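Local coordinates for protein alkyl hydroperoxide reductase AhpD (Deinococcus radiodurans R1, PDB 6K40) that probably acts as a peroxiredoxin-type antioxidant enzyme, an all-helical AhpD-like protein that would help to remove hydroperoxides, at residues 130-135 with 152-157. Numbering follows the deposited sequence.
Sequences QAMCAY and APLRAA
Tyr135 carries CG anti to the backbone N (chi1 -166°), which sends its ring toward Leu154, whose CG lies anti to its own carbonyl carbon and carries the two methyls across to the facing helix. The result is a CH-pi contact within a nearly antiparallel helix pair: the short helix 151-156 packs against helix 127-141 of the all-helical AhpD-like fold, their local axes 8.9 Å apart and inclined at 156°. Leucine suits this place because its fork lets the two methyls meet different surfaces. CD1 sits over the aromatic face, whereas Leu154 CD2 lies 4.1 Å from Met132 CG. Leu154 CD2 is also 3.9 Å from Ala131 O. The methyl makes only van der Waals contact with this oxygen, which accepts the helical bond from Tyr135 N. One turn before the tyrosine, alanine is small enough to let the backbones close in: Ala131 CB meets Pro153 CB at 3.8 Å, and the compact ring of Pro153 fits the first turn of a helix, where no backbone N-H is needed. Met132 also reaches Leu82 of helix 76-90, while the tyrosine touches Val168 and Ile171 of helix 161-184. Over the Tyr135 ring, Leu154 CD1 stands 3.8 Å from the centroid and only 12° off the ring normal.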
ATOM      1  N   GLN A 130      10.609   1.265  14.778  1.00 21.96           N
ATOM      2  CA  GLN A 130      11.577   1.420  13.698  1.00 21.50           C
ATOM      3  C   GLN A 130      12.498   0.213  13.608  1.00 20.33           C
ATOM      4  O   GLN A 130      12.748  -0.310  12.515  1.00 19.69           O
ATOM      5  CB  GLN A 130      12.395   2.690  13.907  1.00 23.75           C
ATOM      6  CG  GLN A 130      11.634   3.969  13.666  1.00 27.42           C
ATOM      7  CD  GLN A 130      12.459   5.193  13.989  1.00 29.35           C
ATOM      8  OE1 GLN A 130      13.550   5.378  13.450  1.00 30.57           O
ATOM      9  NE2 GLN A 130      11.943   6.038  14.873  1.00 30.37           N
ATOM     10  N   ALA A 131      13.034  -0.230  14.751  1.00 20.74           N
ATOM     11  CA  ALA A 131      13.911  -1.397  14.751  1.00 20.07           C
ATOM     12  C   ALA A 131      13.178  -2.630  14.241  1.00 19.90           C
ATOM     13  O   ALA A 131      13.708  -3.388  13.417  1.00 20.73           O
ATOM     14  CB  ALA A 131      14.468  -1.638  16.154  1.00 20.44           C
ATOM     15  N   MET A 132      11.953  -2.848  14.723  1.00 18.65           N
ATOM     16  CA  MET A 132      11.191  -4.017  14.298  1.00 20.06           C
ATOM     17  C   MET A 132      10.881  -3.960  12.808  1.00 18.52           C
ATOM     18  O   MET A 132      10.942  -4.984  12.118  1.00 18.04           O
ATOM     19  CB  MET A 132       9.910  -4.136  15.125  1.00 22.53           C
ATOM     20  CG  MET A 132      10.163  -4.537  16.572  1.00 24.81           C
ATOM     21  SD  MET A 132       8.673  -4.614  17.583  1.00 28.00           S
ATOM     22  CE  MET A 132       7.960  -6.156  17.010  1.00 27.12           C
ATOM     23  N   CYS A 133      10.586  -2.765  12.282  1.00 18.32           N
ATOM     24  CA  CYS A 133      10.234  -2.656  10.871  1.00 17.66           C
ATOM     25  C   CYS A 133      11.457  -2.826   9.980  1.00 17.91           C
ATOM     26  O   CYS A 133      11.379  -3.475   8.931  1.00 17.78           O
ATOM     27  CB  CYS A 133       9.565  -1.307  10.595  1.00 19.62           C
ATOM     28  SG  CYS A 133       7.865  -1.135  11.196  1.00 21.89           S
ATOM     29  N   ALA A 134      12.602  -2.282  10.397  1.00 17.52           N
ATOM     30  CA  ALA A 134      13.835  -2.496   9.646  1.00 18.24           C
ATOM     31  C   ALA A 134      14.218  -3.967   9.634  1.00 18.92           C
ATOM     32  O   ALA A 134      14.619  -4.506   8.594  1.00 19.70           O
ATOM     33  CB  ALA A 134      14.966  -1.651  10.234  1.00 16.04           C
ATOM     34  N   TYR A 135      14.094  -4.636  10.784  1.00 19.84           N
ATOM     35  CA  TYR A 135      14.391  -6.062  10.844  1.00 17.69           C
ATOM     36  C   TYR A 135      13.440  -6.861   9.960  1.00 16.46           C
ATOM     37  O   TYR A 135      13.868  -7.771   9.239  1.00 15.55           O
ATOM     38  CB  TYR A 135      14.328  -6.550  12.292  1.00 17.88           C
ATOM     39  CG  TYR A 135      14.945  -7.915  12.491  1.00 18.27           C
ATOM     40  CD1 TYR A 135      16.304  -8.054  12.747  1.00 18.89           C
ATOM     41  CD2 TYR A 135      14.169  -9.064  12.419  1.00 16.42           C
ATOM     42  CE1 TYR A 135      16.871  -9.303  12.927  1.00 19.90           C
ATOM     43  CE2 TYR A 135      14.726 -10.315  12.598  1.00 17.80           C
ATOM     44  CZ  TYR A 135      16.075 -10.429  12.852  1.00 18.80           C
ATOM     45  OH  TYR A 135      16.630 -11.675  13.026  1.00 17.29           O
ATOM     46  N   ALA A 152      20.834  -6.690  17.568  1.00 22.84           N
ATOM     47  CA  ALA A 152      21.212  -5.646  18.521  1.00 22.09           C
ATOM     48  C   ALA A 152      20.160  -4.550  18.672  1.00 22.69           C
ATOM     49  O   ALA A 152      19.844  -4.193  19.820  1.00 22.10           O
ATOM     50  CB  ALA A 152      22.575  -5.065  18.131  1.00 20.73           C
ATOM     51  N   PRO A 153      19.592  -3.972  17.602  1.00 20.75           N
ATOM     52  CA  PRO A 153      18.535  -2.965  17.818  1.00 21.64           C
ATOM     53  C   PRO A 153      17.325  -3.518  18.550  1.00 22.17           C
ATOM     54  O   PRO A 153      16.780  -2.849  19.438  1.00 23.17           O
ATOM     55  CB  PRO A 153      18.185  -2.516  16.392  1.00 22.68           C
ATOM     56  CG  PRO A 153      19.394  -2.849  15.581  1.00 21.83           C
ATOM     57  CD  PRO A 153      19.908  -4.120  16.168  1.00 20.37           C
ATOM     58  N   LEU A 154      16.897  -4.736  18.205  1.00 21.44           N
ATOM     59  CA  LEU A 154      15.755  -5.348  18.875  1.00 22.06           C
ATOM     60  C   LEU A 154      15.993  -5.451  20.376  1.00 23.67           C
ATOM     61  O   LEU A 154      15.106  -5.134  21.179  1.00 23.92           O
ATOM     62  CB  LEU A 154      15.471  -6.725  18.274  1.00 20.87           C
ATOM     63  CG  LEU A 154      15.175  -6.760  16.771  1.00 20.92           C
ATOM     64  CD1 LEU A 154      14.894  -8.185  16.302  1.00 16.20           C
ATOM     65  CD2 LEU A 154      14.014  -5.838  16.416  1.00 16.38           C
ATOM     66  N   ARG A 155      17.185  -5.897  20.776  1.00 24.23           N
ATOM     67  CA  ARG A 155      17.511  -5.946  22.195  1.00 22.88           C
ATOM     68  C   ARG A 155      17.617  -4.549  22.794  1.00 21.89           C
ATOM     69  O   ARG A 155      17.292  -4.357  23.971  1.00 21.01           O
ATOM     70  CB  ARG A 155      18.807  -6.728  22.411  1.00 22.77           C
ATOM     71  CG  ARG A 155      18.661  -8.218  22.146  1.00 23.34           C
ATOM     72  CD  ARG A 155      19.839  -9.014  22.685  1.00 25.60           C
ATOM     73  NE  ARG A 155      19.562 -10.448  22.654  1.00 25.93           N
ATOM     74  CZ  ARG A 155      20.179 -11.314  21.857  1.00 24.15           C
ATOM     75  NH1 ARG A 155      21.115 -10.896  21.018  1.00 21.69           N
ATOM     76  NH2 ARG A 155      19.856 -12.600  21.898  1.00 24.49           N
ATOM     77  N   ALA A 156      18.038  -3.556  22.003  1.00 22.74           N
ATOM     78  CA  ALA A 156      18.096  -2.195  22.524  1.00 21.86           C
ATOM     79  C   ALA A 156      16.702  -1.643  22.778  1.00 23.29           C
ATOM     80  O   ALA A 156      16.532  -0.746  23.612  1.00 23.73           O
ATOM     81  CB  ALA A 156      18.863  -1.288  21.561  1.00 19.62           C
ATOM     82  N   ALA A 157      15.704  -2.156  22.066  1.00 25.03           N
ATOM     83  CA  ALA A 157      14.314  -1.768  22.252  1.00 22.77           C
ATOM     84  C   ALA A 157      13.621  -2.546  23.363  1.00 21.29           C
ATOM     85  O   ALA A 157      12.412  -2.381  23.553  1.00 22.16           O
ATOM     86  CB  ALA A 157      13.545  -1.945  20.940  1.00 22.76           C
TER